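Side-chain contacts in 4-hydroxy-tetrahydrodipicolinate synthase (Methanocaldococcus jannaschii DSM 2661, PDB 2YXG), which probably condenses pyruvate with aspartate beta-semialdehyde through a Schiff base to give 4-hydroxy-tetrahydrodipicolinate, a step in the diaminopimelate route to lysine: residues I27-E32 with M257-G262; E83-S88 with A122-L127; L131-V134 with V140-E143; L142-V147 with V170-H175; L188-I193 with G222-A227. One frame throughout, in Å; residues are numbered along the deposited sequence.

Contact 1. Residues I27-E32 with M257-G262; sequences INFLIE and MGRPAG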
# COMPACT_ATOMS: atom_id res chain seq x y z
N ILE A 27 30.43 -19.82 11.83
CA ILE A 27 30.98 -19.97 10.48
C ILE A 27 31.28 -21.41 10.11
O ILE A 27 30.81 -21.91 9.07
CB ILE A 27 32.19 -19.09 10.27
CG1 ILE A 27 31.71 -17.63 10.38
CG2 ILE A 27 32.82 -19.36 8.87
CD1 ILE A 27 32.78 -16.57 10.31
N ASN A 28 32.04 -22.09 10.95
CA ASN A 28 32.35 -23.51 10.67
C ASN A 28 31.13 -24.41 10.67
O ASN A 28 31.06 -25.34 9.85
CB ASN A 28 33.36 -24.03 11.71
CG ASN A 28 34.71 -23.48 11.50
OD1 ASN A 28 35.41 -23.13 12.46
ND2 ASN A 28 35.12 -23.38 10.22
N PHE A 29 30.17 -24.16 11.57
CA PHE A 29 28.90 -24.86 11.49
C PHE A 29 28.22 -24.76 10.10
O PHE A 29 27.76 -25.74 9.56
CB PHE A 29 27.93 -24.39 12.58
CG PHE A 29 26.55 -24.98 12.48
CD1 PHE A 29 26.33 -26.35 12.71
CD2 PHE A 29 25.45 -24.17 12.20
CE1 PHE A 29 24.98 -26.92 12.66
CE2 PHE A 29 24.13 -24.71 12.15
CZ PHE A 29 23.90 -26.09 12.38
N LEU A 30 28.18 -23.57 9.53
CA LEU A 30 27.51 -23.39 8.24
C LEU A 30 28.32 -24.01 7.10
O LEU A 30 27.78 -24.64 6.18
CB LEU A 30 27.32 -21.92 8.01
CG LEU A 30 26.55 -21.22 9.14
CD1 LEU A 30 26.62 -19.66 9.04
CD2 LEU A 30 25.06 -21.71 9.24
N ILE A 31 29.64 -23.82 7.16
CA ILE A 31 30.54 -24.44 6.16
C ILE A 31 30.42 -25.97 6.19
O ILE A 31 30.28 -26.56 5.13
CB ILE A 31 32.02 -23.96 6.26
CG1 ILE A 31 32.12 -22.42 6.10
CG2 ILE A 31 32.96 -24.76 5.23
CD1 ILE A 31 33.56 -21.84 6.24
N GLU A 32 30.43 -26.56 7.39
CA GLU A 32 30.29 -28.03 7.59
C GLU A 32 29.04 -28.48 6.83
O GLU A 32 28.99 -29.55 6.22
CB GLU A 32 30.09 -28.45 9.09
CG GLU A 32 31.25 -28.18 10.17
CD GLU A 32 30.78 -28.20 11.73
OE1 GLU A 32 29.74 -28.82 12.10
OE2 GLU A 32 31.47 -27.58 12.60
N MET A 257 18.52 -22.63 20.92
CA MET A 257 19.19 -23.86 20.52
C MET A 257 20.54 -24.00 21.16
O MET A 257 21.25 -24.94 20.83
CB MET A 257 19.34 -23.98 19.00
CG MET A 257 18.02 -23.94 18.26
SD MET A 257 18.15 -23.70 16.48
CE MET A 257 19.43 -22.50 16.40
N GLY A 258 20.87 -23.06 22.05
CA GLY A 258 22.18 -22.92 22.68
C GLY A 258 23.36 -22.69 21.74
O GLY A 258 24.43 -23.19 21.99
N ARG A 259 23.15 -21.98 20.63
CA ARG A 259 24.21 -21.63 19.68
C ARG A 259 24.62 -20.17 19.96
O ARG A 259 23.84 -19.43 20.55
CB ARG A 259 23.76 -21.83 18.22
CG ARG A 259 23.33 -23.28 17.86
CD ARG A 259 23.58 -23.68 16.36
NE ARG A 259 24.74 -24.61 16.23
CZ ARG A 259 26.01 -24.28 15.95
NH1 ARG A 259 26.40 -23.00 15.74
NH2 ARG A 259 26.94 -25.24 15.89
N PRO A 260 25.84 -19.76 19.57
CA PRO A 260 26.19 -18.37 19.88
C PRO A 260 25.27 -17.38 19.18
O PRO A 260 25.04 -17.53 17.98
CB PRO A 260 27.64 -18.23 19.36
CG PRO A 260 28.15 -19.64 19.22
CD PRO A 260 26.95 -20.48 18.89
N ALA A 261 24.74 -16.43 19.94
CA ALA A 261 23.96 -15.28 19.45
C ALA A 261 24.01 -14.13 20.47
O ALA A 261 24.45 -13.02 20.17
CB ALA A 261 22.49 -15.71 19.13
N GLY A 262 23.60 -14.41 21.70
CA GLY A 262 23.41 -13.38 22.71
C GLY A 262 22.32 -12.32 22.41
O GLY A 262 21.29 -12.60 21.76

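Contact 2. Residues E83-S88 with A122-L127; sequences EAIELS and AESINL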
# COMPACT_ATOMS: atom_id res chain seq x y z
N GLU A 83 30.38 6.84 2.12
CA GLU A 83 30.58 5.76 3.05
C GLU A 83 30.46 4.41 2.37
O GLU A 83 31.16 3.45 2.78
CB GLU A 83 29.63 5.89 4.26
CG GLU A 83 29.70 4.69 5.20
CD GLU A 83 28.77 4.77 6.42
OE1 GLU A 83 27.52 4.82 6.26
OE2 GLU A 83 29.31 4.74 7.57
N ALA A 84 29.59 4.29 1.35
CA ALA A 84 29.45 2.99 0.62
C ALA A 84 30.78 2.63 -0.10
O ALA A 84 31.26 1.49 -0.04
CB ALA A 84 28.20 2.99 -0.41
N ILE A 85 31.41 3.64 -0.69
CA ILE A 85 32.74 3.53 -1.31
C ILE A 85 33.81 3.05 -0.32
O ILE A 85 34.47 2.03 -0.50
CB ILE A 85 33.15 4.89 -1.92
CG1 ILE A 85 32.30 5.20 -3.17
CG2 ILE A 85 34.68 4.95 -2.28
CD1 ILE A 85 32.34 6.74 -3.58
N GLU A 86 33.93 3.78 0.78
CA GLU A 86 34.80 3.43 1.85
C GLU A 86 34.63 1.99 2.32
O GLU A 86 35.63 1.27 2.41
CB GLU A 86 34.57 4.41 2.98
CG GLU A 86 35.75 4.57 3.87
CD GLU A 86 35.38 5.26 5.19
OE1 GLU A 86 34.62 6.29 5.14
OE2 GLU A 86 35.85 4.78 6.27
N LEU A 87 33.39 1.56 2.62
CA LEU A 87 33.14 0.19 3.07
C LEU A 87 33.54 -0.85 2.02
O LEU A 87 34.01 -1.94 2.35
CB LEU A 87 31.66 -0.06 3.50
CG LEU A 87 31.18 0.67 4.78
CD1 LEU A 87 29.66 0.66 4.94
CD2 LEU A 87 31.84 0.06 6.02
N SER A 88 33.30 -0.51 0.76
CA SER A 88 33.57 -1.40 -0.36
C SER A 88 35.07 -1.59 -0.57
O SER A 88 35.54 -2.71 -0.76
CB SER A 88 32.93 -0.85 -1.65
OG SER A 88 31.51 -0.71 -1.49
N ALA A 122 30.76 0.63 -7.87
CA ALA A 122 31.31 -0.24 -8.88
C ALA A 122 32.68 0.26 -9.38
O ALA A 122 33.58 -0.56 -9.57
CB ALA A 122 30.33 -0.43 -10.01
N GLU A 123 32.84 1.57 -9.55
CA GLU A 123 34.12 2.19 -9.93
C GLU A 123 35.20 2.09 -8.85
O GLU A 123 36.39 2.18 -9.17
CB GLU A 123 33.94 3.67 -10.28
CG GLU A 123 33.43 3.90 -11.72
CD GLU A 123 32.67 5.22 -11.93
OE1 GLU A 123 32.95 6.22 -11.20
OE2 GLU A 123 31.78 5.25 -12.82
N SER A 124 34.80 1.91 -7.60
CA SER A 124 35.73 1.95 -6.47
C SER A 124 36.51 0.64 -6.28
O SER A 124 37.56 0.62 -5.61
CB SER A 124 35.01 2.35 -5.16
OG SER A 124 34.25 1.27 -4.58
N ILE A 125 36.02 -0.46 -6.83
CA ILE A 125 36.58 -1.77 -6.52
C ILE A 125 36.52 -2.64 -7.74
O ILE A 125 35.80 -2.30 -8.68
CB ILE A 125 35.81 -2.48 -5.37
CG1 ILE A 125 34.33 -2.74 -5.75
CG2 ILE A 125 35.95 -1.68 -4.07
CD1 ILE A 125 33.54 -3.56 -4.70
N ASN A 126 37.25 -3.76 -7.70
CA ASN A 126 37.14 -4.77 -8.73
C ASN A 126 36.32 -6.03 -8.34
O ASN A 126 35.96 -6.80 -9.21
CB ASN A 126 38.53 -5.10 -9.32
CG ASN A 126 39.05 -3.94 -10.23
OD1 ASN A 126 40.15 -3.44 -10.02
ND2 ASN A 126 38.20 -3.48 -11.18
N LEU A 127 35.99 -6.19 -7.07
CA LEU A 127 35.09 -7.27 -6.61
C LEU A 127 33.73 -7.33 -7.34
O LEU A 127 33.20 -6.31 -7.74
CB LEU A 127 34.84 -7.14 -5.10
CG LEU A 127 36.09 -7.22 -4.24
CD1 LEU A 127 35.68 -7.41 -2.76
CD2 LEU A 127 36.97 -8.40 -4.75

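Contact 3. Residues L131-V134 with V140-E143; sequences LYNV and VNLE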
# COMPACT_ATOMS: atom_id res chain seq x y z
N LEU A 131 23.80 -6.33 -5.65
CA LEU A 131 22.85 -5.27 -5.33
C LEU A 131 21.75 -5.83 -4.43
O LEU A 131 21.26 -6.91 -4.69
CB LEU A 131 22.23 -4.72 -6.61
CG LEU A 131 23.19 -4.08 -7.65
CD1 LEU A 131 22.43 -3.58 -8.88
CD2 LEU A 131 23.95 -2.93 -7.06
N TYR A 132 21.40 -5.16 -3.34
CA TYR A 132 20.33 -5.67 -2.47
C TYR A 132 19.14 -4.70 -2.49
O TYR A 132 19.28 -3.53 -2.14
CB TYR A 132 20.86 -5.86 -1.06
CG TYR A 132 19.86 -6.30 -0.01
CD1 TYR A 132 18.67 -6.97 -0.36
CD2 TYR A 132 20.13 -6.10 1.34
CE1 TYR A 132 17.76 -7.37 0.60
CE2 TYR A 132 19.24 -6.53 2.32
CZ TYR A 132 18.06 -7.16 1.94
OH TYR A 132 17.18 -7.60 2.91
N ASN A 133 18.00 -5.18 -2.97
CA ASN A 133 16.79 -4.40 -3.04
C ASN A 133 15.78 -4.95 -2.03
O ASN A 133 15.46 -6.14 -2.04
CB ASN A 133 16.20 -4.45 -4.48
CG ASN A 133 14.92 -3.61 -4.65
OD1 ASN A 133 14.88 -2.41 -4.29
ND2 ASN A 133 13.89 -4.22 -5.23
N VAL A 134 15.27 -4.09 -1.15
CA VAL A 134 14.25 -4.55 -0.14
C VAL A 134 13.37 -3.39 0.19
O VAL A 134 13.50 -2.77 1.25
CB VAL A 134 14.93 -5.23 1.13
CG1 VAL A 134 15.94 -4.25 1.81
CG2 VAL A 134 13.90 -5.79 2.14
N VAL A 140 12.46 2.48 -1.05
CA VAL A 140 12.76 2.63 -2.45
C VAL A 140 12.79 1.26 -3.17
O VAL A 140 13.12 0.22 -2.58
CB VAL A 140 14.03 3.48 -2.60
CG1 VAL A 140 15.32 2.66 -2.30
CG2 VAL A 140 14.05 4.17 -3.93
N ASN A 141 12.41 1.25 -4.43
CA ASN A 141 12.49 0.06 -5.23
C ASN A 141 13.48 0.28 -6.37
O ASN A 141 13.29 1.18 -7.18
CB ASN A 141 11.11 -0.34 -5.78
CG ASN A 141 11.16 -1.67 -6.60
OD1 ASN A 141 11.74 -2.66 -6.14
ND2 ASN A 141 10.59 -1.65 -7.84
N LEU A 142 14.54 -0.51 -6.42
CA LEU A 142 15.46 -0.46 -7.54
C LEU A 142 14.83 -1.17 -8.75
O LEU A 142 14.61 -2.38 -8.73
CB LEU A 142 16.75 -1.18 -7.18
CG LEU A 142 17.86 -1.34 -8.25
CD1 LEU A 142 18.48 0.05 -8.68
CD2 LEU A 142 18.89 -2.24 -7.72
N GLU A 143 14.57 -0.42 -9.81
CA GLU A 143 13.83 -0.92 -10.95
C GLU A 143 14.73 -1.73 -11.84
O GLU A 143 15.91 -1.40 -11.96
CB GLU A 143 13.21 0.23 -11.73
CG GLU A 143 12.15 0.87 -10.88
CD GLU A 143 11.54 2.13 -11.48
OE1 GLU A 143 11.76 2.44 -12.67
OE2 GLU A 143 10.80 2.81 -10.75
O HOH W 1 15.39 -1.52 -1.61

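Contact 4. Residues L142-V147 with V170-H175; sequences LEPKTV and VSELIH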
# COMPACT_ATOMS: atom_id res chain seq x y z
N LEU A 142 14.54 -0.51 -6.42
CA LEU A 142 15.46 -0.46 -7.54
C LEU A 142 14.83 -1.17 -8.75
O LEU A 142 14.61 -2.38 -8.73
CB LEU A 142 16.75 -1.18 -7.18
CG LEU A 142 17.86 -1.34 -8.25
CD1 LEU A 142 18.48 0.05 -8.68
CD2 LEU A 142 18.89 -2.24 -7.72
N GLU A 143 14.57 -0.42 -9.81
CA GLU A 143 13.83 -0.92 -10.95
C GLU A 143 14.73 -1.73 -11.84
O GLU A 143 15.91 -1.40 -11.96
CB GLU A 143 13.21 0.23 -11.73
CG GLU A 143 12.15 0.87 -10.88
CD GLU A 143 11.54 2.13 -11.48
OE1 GLU A 143 11.76 2.44 -12.67
OE2 GLU A 143 10.80 2.81 -10.75
N PRO A 144 14.15 -2.78 -12.50
CA PRO A 144 14.95 -3.58 -13.44
C PRO A 144 15.60 -2.72 -14.56
O PRO A 144 16.73 -3.02 -14.97
CB PRO A 144 13.94 -4.64 -13.97
CG PRO A 144 12.85 -4.72 -12.85
CD PRO A 144 12.75 -3.26 -12.38
N LYS A 145 14.97 -1.61 -14.98
CA LYS A 145 15.62 -0.77 -16.00
C LYS A 145 16.93 -0.18 -15.49
O LYS A 145 17.87 -0.05 -16.25
CB LYS A 145 14.72 0.36 -16.55
CG LYS A 145 14.36 1.50 -15.54
CD LYS A 145 13.52 2.62 -16.28
CE LYS A 145 13.07 3.77 -15.33
NZ LYS A 145 12.12 4.81 -15.96
N THR A 146 16.94 0.16 -14.20
CA THR A 146 18.08 0.73 -13.54
C THR A 146 19.15 -0.31 -13.34
O THR A 146 20.30 -0.04 -13.63
CB THR A 146 17.71 1.44 -12.25
OG1 THR A 146 16.63 2.35 -12.52
CG2 THR A 146 18.90 2.23 -11.68
N VAL A 147 18.80 -1.50 -12.87
CA VAL A 147 19.75 -2.61 -12.84
C VAL A 147 20.40 -2.91 -14.21
O VAL A 147 21.61 -3.21 -14.27
CB VAL A 147 19.11 -3.89 -12.35
CG1 VAL A 147 20.10 -5.06 -12.43
CG2 VAL A 147 18.51 -3.69 -10.93
N VAL A 170 11.12 -10.11 -10.54
CA VAL A 170 12.10 -11.15 -10.76
C VAL A 170 12.08 -11.63 -12.24
O VAL A 170 13.15 -11.85 -12.83
CB VAL A 170 11.97 -12.34 -9.73
CG1 VAL A 170 12.65 -13.63 -10.26
CG2 VAL A 170 12.50 -11.93 -8.31
N SER A 171 10.91 -11.73 -12.87
CA SER A 171 11.04 -12.18 -14.24
C SER A 171 11.48 -11.10 -15.18
O SER A 171 12.08 -11.40 -16.18
CB SER A 171 9.90 -13.08 -14.77
OG SER A 171 8.68 -12.75 -14.28
N GLU A 172 11.23 -9.85 -14.84
CA GLU A 172 11.79 -8.72 -15.59
C GLU A 172 13.30 -8.70 -15.52
O GLU A 172 13.94 -8.45 -16.54
CB GLU A 172 11.18 -7.38 -15.15
CG GLU A 172 9.62 -7.46 -15.28
CD GLU A 172 8.79 -6.45 -14.44
OE1 GLU A 172 9.33 -5.50 -13.79
OE2 GLU A 172 7.54 -6.63 -14.45
N LEU A 173 13.87 -8.96 -14.34
CA LEU A 173 15.31 -9.11 -14.20
C LEU A 173 15.85 -10.31 -14.99
O LEU A 173 16.89 -10.19 -15.67
CB LEU A 173 15.76 -9.23 -12.74
CG LEU A 173 15.57 -7.97 -11.84
CD1 LEU A 173 15.63 -8.32 -10.38
CD2 LEU A 173 16.58 -6.88 -12.18
N ILE A 174 15.17 -11.45 -14.93
CA ILE A 174 15.72 -12.61 -15.59
C ILE A 174 15.67 -12.33 -17.09
O ILE A 174 16.63 -12.59 -17.79
CB ILE A 174 14.99 -13.93 -15.21
CG1 ILE A 174 15.15 -14.22 -13.70
CG2 ILE A 174 15.53 -15.14 -16.01
CD1 ILE A 174 16.53 -14.58 -13.32
N HIS A 175 14.55 -11.77 -17.54
CA HIS A 175 14.29 -11.51 -18.94
C HIS A 175 15.27 -10.47 -19.52
O HIS A 175 15.81 -10.74 -20.58
CB HIS A 175 12.83 -11.05 -19.12
CG HIS A 175 12.46 -10.74 -20.55
ND1 HIS A 175 12.23 -11.71 -21.51
CD2 HIS A 175 12.21 -9.55 -21.16
CE1 HIS A 175 11.89 -11.14 -22.64
NE2 HIS A 175 11.87 -9.83 -22.46

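Contact 5. Residues L188-I193 with G222-A227; sequences LTLPII and GDFEKA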
# COMPACT_ATOMS: atom_id res chain seq x y z
N LEU A 188 10.35 -17.36 -0.56
CA LEU A 188 10.11 -17.19 -2.00
C LEU A 188 11.24 -17.82 -2.79
O LEU A 188 11.27 -17.75 -4.03
CB LEU A 188 9.90 -15.70 -2.35
CG LEU A 188 8.67 -14.96 -1.73
CD1 LEU A 188 8.46 -13.55 -2.28
CD2 LEU A 188 7.34 -15.81 -1.89
N THR A 189 12.17 -18.44 -2.07
CA THR A 189 13.32 -19.02 -2.72
C THR A 189 12.98 -20.05 -3.80
O THR A 189 13.41 -19.92 -4.97
CB THR A 189 14.31 -19.58 -1.70
OG1 THR A 189 14.71 -18.51 -0.82
CG2 THR A 189 15.53 -20.16 -2.45
N LEU A 190 12.14 -21.03 -3.43
CA LEU A 190 11.67 -22.02 -4.40
C LEU A 190 10.98 -21.40 -5.67
O LEU A 190 11.40 -21.71 -6.80
CB LEU A 190 10.82 -23.08 -3.70
CG LEU A 190 10.25 -24.26 -4.47
CD1 LEU A 190 9.69 -25.25 -3.49
CD2 LEU A 190 9.13 -23.76 -5.34
N PRO A 191 9.96 -20.53 -5.51
CA PRO A 191 9.44 -19.92 -6.74
C PRO A 191 10.44 -19.00 -7.51
O PRO A 191 10.46 -18.99 -8.75
CB PRO A 191 8.20 -19.17 -6.27
CG PRO A 191 8.39 -18.93 -4.86
CD PRO A 191 9.20 -20.08 -4.33
N ILE A 192 11.29 -18.27 -6.80
CA ILE A 192 12.36 -17.52 -7.49
C ILE A 192 13.34 -18.39 -8.35
O ILE A 192 13.68 -18.04 -9.45
CB ILE A 192 13.09 -16.52 -6.51
CG1 ILE A 192 12.10 -15.39 -6.10
CG2 ILE A 192 14.41 -15.97 -7.13
CD1 ILE A 192 12.62 -14.43 -5.03
N ILE A 193 13.75 -19.54 -7.86
CA ILE A 193 14.59 -20.48 -8.64
C ILE A 193 13.88 -21.08 -9.86
O ILE A 193 14.48 -21.21 -10.94
CB ILE A 193 15.17 -21.57 -7.73
CG1 ILE A 193 16.12 -20.95 -6.67
CG2 ILE A 193 15.92 -22.58 -8.51
CD1 ILE A 193 16.49 -21.97 -5.54
N GLY A 222 16.15 -28.90 -10.68
CA GLY A 222 14.86 -28.89 -11.37
C GLY A 222 13.97 -29.97 -10.82
O GLY A 222 13.01 -30.38 -11.46
N ASP A 223 14.28 -30.43 -9.62
CA ASP A 223 13.47 -31.44 -8.94
C ASP A 223 12.56 -30.76 -7.90
O ASP A 223 12.83 -30.74 -6.69
CB ASP A 223 14.36 -32.53 -8.33
CG ASP A 223 13.56 -33.72 -7.82
OD1 ASP A 223 12.30 -33.72 -7.95
OD2 ASP A 223 14.16 -34.64 -7.26
N PHE A 224 11.48 -30.18 -8.39
CA PHE A 224 10.61 -29.37 -7.53
C PHE A 224 9.72 -30.16 -6.59
O PHE A 224 9.30 -29.65 -5.54
CB PHE A 224 9.83 -28.31 -8.34
CG PHE A 224 10.70 -27.15 -8.70
CD1 PHE A 224 10.80 -26.05 -7.86
CD2 PHE A 224 11.51 -27.19 -9.82
CE1 PHE A 224 11.69 -24.98 -8.18
CE2 PHE A 224 12.37 -26.13 -10.14
CZ PHE A 224 12.44 -25.03 -9.33
N GLU A 225 9.40 -31.40 -6.98
CA GLU A 225 8.77 -32.34 -6.06
C GLU A 225 9.58 -32.45 -4.76
O GLU A 225 9.04 -32.33 -3.68
CB GLU A 225 8.61 -33.72 -6.70
CG GLU A 225 7.82 -34.68 -5.84
CD GLU A 225 6.31 -34.40 -5.83
OE1 GLU A 225 5.85 -33.48 -6.57
OE2 GLU A 225 5.58 -35.08 -5.07
N LYS A 226 10.89 -32.68 -4.86
CA LYS A 226 11.68 -32.75 -3.64
C LYS A 226 12.02 -31.38 -2.98
O LYS A 226 12.15 -31.33 -1.74
CB LYS A 226 12.90 -33.64 -3.84
CG LYS A 226 12.46 -35.02 -4.35
CD LYS A 226 13.60 -35.98 -4.73
CE LYS A 226 14.36 -36.51 -3.50
NZ LYS A 226 13.56 -36.54 -2.20
N ALA A 227 12.15 -30.31 -3.78
CA ALA A 227 12.32 -28.96 -3.23
C ALA A 227 11.10 -28.66 -2.38
O ALA A 227 11.23 -28.18 -1.25
CB ALA A 227 12.55 -27.88 -4.32

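Contact 1. Residues I27-E32 with M257-G262
Arg259 lays its guanidinium flat on the ring of Phe29, and this single stack carries the contact. Just ahead of it, Gly258, with positive phi, ends helix 248-256 in a Schellman motif. The Arg259 chain then reaches across the gap, bent at chi3 (106°), which turns the flat end face-on to the ring. The planes are 17° apart and the centres lie 3.8 Å from each other, a good cation-pi geometry. The overlap is displaced toward the rim: Arg259 NH2 sits 3.4 Å from Phe29 CG, while Arg259 NE lies nearer the CD2-CE2 side of the ring at 4.1 Å from Phe29 CE2. With an alanine in place of Phe29, the guanidinium would probably lose its aromatic platform and be set free to swing. Further on, Pro260 packs on Glu25 and accepts a hydrogen bond at its carbonyl oxygen from Asn26 ND2, and Ala261 pairs through its backbone with Phe13. The loop after helix 248-256 is thus fastened at the surface to helix 20-32, whose other flank, through Ile27 and Ile31, packs on helix 52-66 of the barrel's outer layer.

Contact 2. Residues E83-S88 with A122-L127
Ile85 opens the contact from helix 81-94, its CG2 methyl resting against the CB of Ser124 at 3.9 Å. That methyl lies anti to the backbone N, while CG1 takes the position beside the N (chi1 -70°), which directs the methyl at Ser124, near the end of helix 111-124. One turn on comes Ser88, whose short side chain is consistent with the close approach of the backbones, Ser88 CA and Ile125 CA being 6.9 Å apart. Ser88 OG turns back into its own helix and donates to Ala84 O at 2.6 Å. This oxygen also accepts the helical bond from Ser88 N, and the two donors come from opposite faces of the carbonyl plane. With OG so occupied, Ser88 offers its CB to the partner, 3.8 Å from Ser124 OG and 4.0 Å from Ile125 CG2. Ser124 OG itself is bonded to Val121 O in its own helix, so the two serines meet by van der Waals contact. The Ile125 CG2 methyl finishes the packing over the carbonyl of Ser88, 3.5 Å from Ser88 O. Around this seam Ala84 rests on His117 and Val121, and Glu92 further along helix 81-94 accepts from Asn126 N, so neighbouring outer helices of the TIM barrel are joined just before the chain enters strand 129-133.

Contact 3. Residues L131-V134 with V140-E143
Asn133 and Asn141 both carry CG anti to the backbone N (chi1 -179° and -177°), and with these torsions the two amides swing toward each other across the loop that follows strand 129-133. Asn133 ND2 donates to Asn141 OD1 at 2.8 Å, with the acceptor close to the Asn133 amide plane although the two amide planes are turned 43° apart. The other end of the same amide works as an acceptor: Leu142 N gives its hydrogen to Asn133 OD1 at 2.9 Å in an almost straight bond, approaching from above the carbonyl plane. A water adds a second donor to that oxygen, also donates to Val140 O and accepts from Val134 N at 2.6 Å. One asparagine side chain therefore grips the returning loop by side chain and backbone together, and its rotation is fixed at both ends.

This is the catalytic end of a beta/alpha barrel strand, and the predicted proton donor/acceptor Tyr132 stands between Leu131 and Asn133. Its CB points away from residues 140-143, and its ring makes a cation-pi contact with the predicted Schiff-base residue Lys161. Second partners hold the amides further: Asn133 ND2 also donates to Glu162 OE2, and Asn141 OD1 also accepts from Asn164 ND2. Below the polar layer, Leu131 CD1 touches Leu142 CD2 at 4.0 Å, the two side chains crossing at about a right angle. Leu142 extends this apolar layer to Leu114 of helix 111-124, and Leu131 reaches Leu150 of helix 144-153.

Contact 4. Residues L142-V147 with V170-H175
The backbone oxygen of Glu143, at the N-cap of helix 144-153, receives the amide of Val147, Val147 N lying 3.0 Å from Glu143 O, and, more weakly, that of Thr146. These bonds wind the first turn that presents Pro144 and Val147 to helix 168-177. Leu173 answers them with one methyl: Leu173 CD2 sits 3.9 Å from Pro144 CB and equally far from Val147 CB, lodged between the pyrrolidine ring and the valine. With CG1 anti to the backbone N (chi1 176°), Val147 turns both methyls to Leu173 CD2, which thus packs against two residues a turn apart.

Helices 144-153 and 168-177 are successive outer helices of the TIM barrel, with strand 157-162 between them in the chain, and Leu173 and Val147 face inward to that strand, on Glu162 and Val160. At the outer side, Pro144 CG packs against the base of Glu172, 3.9 Å from Glu172 CB. The glutamate chain runs extended beyond CG and carries Glu172 OE1 past the ring, 3.7 Å from Pro144 CG, in a plain van der Waals contact. Its other oxygen, OE2, makes a salt bridge to Lys239 of the second subunit. Phe235 of that subunit packs on Glu172 as well, while Tyr232 of the same neighbour rests on Ser171 and Ile174.

Contact 5. Residues L188-I193 with G222-A227
The ring of Phe224 meets helix 189-194 with its edge. Leu190 CG lies in the ring plane, 3.9 Å from Phe224 CD1, and Leu190 O stands at the same rim, 3.6 Å from Phe224 CE1. The far corner, Phe224 CZ, points to Ile193, with Ile193 CG2 4.3 Å away in a looser apolar contact. Phe224 has its CG beside the backbone N (chi1 -77°), which sends the ring from the first turn of helix 224-240 across to the other helix.

Leu190 spreads its two methyls over different partners. Leu190 CD2 touches Phe224 CD1 at 3.8 Å, while Leu190 CD1 reaches the next turn and rests on Ala227 CB at 4.0 Å, where the small alanine is consistent with the close backbones, Leu190 CA and Ala227 CA being 7.1 Å apart. The side chains of Leu190 and Phe224 run alongside one another, pointing opposite ways, with no polar group in either. Cutting Leu190 back to an alanine would probably open a gap between Phe224 and Ala227 and leave that edge of the ring without the leucine packed against it.

Ile193 also leans on Val216 and Ala219 of helix 209-221, which Gly222 ends as the C-prime residue of a Schellman motif before Asp223 takes the N-cap position of helix 224-240. The Phe224 ring meets Phe224 of the second subunit, and Pro191 packs on its own counterpart there. The contact thus joins a short barrel helix to the helices that follow the last strand, at a subunit interface of the homotetramer.

Along the chain, contact 1 closes a long loop in which the other four are nested. Contacts 2, 3 and 4 follow the barrel around: helix 111-124 leads from contact 2 into strand 129-133 of contact 3, and contacts 3 and 4 share Leu142 and Glu143, their centres 10 Å apart. Contact 5 comes later and touches contact 4 through Val170 CG2 and Ile192 CG1 at 4.1 Å; both also meet the second subunit. Contact 1 lies across the chain's centre from contacts 3 and 4, about 29 and 35 Å between centres. Contact 3 is the one that includes a predicted catalytic residue, while the others join surrounding helices and loops.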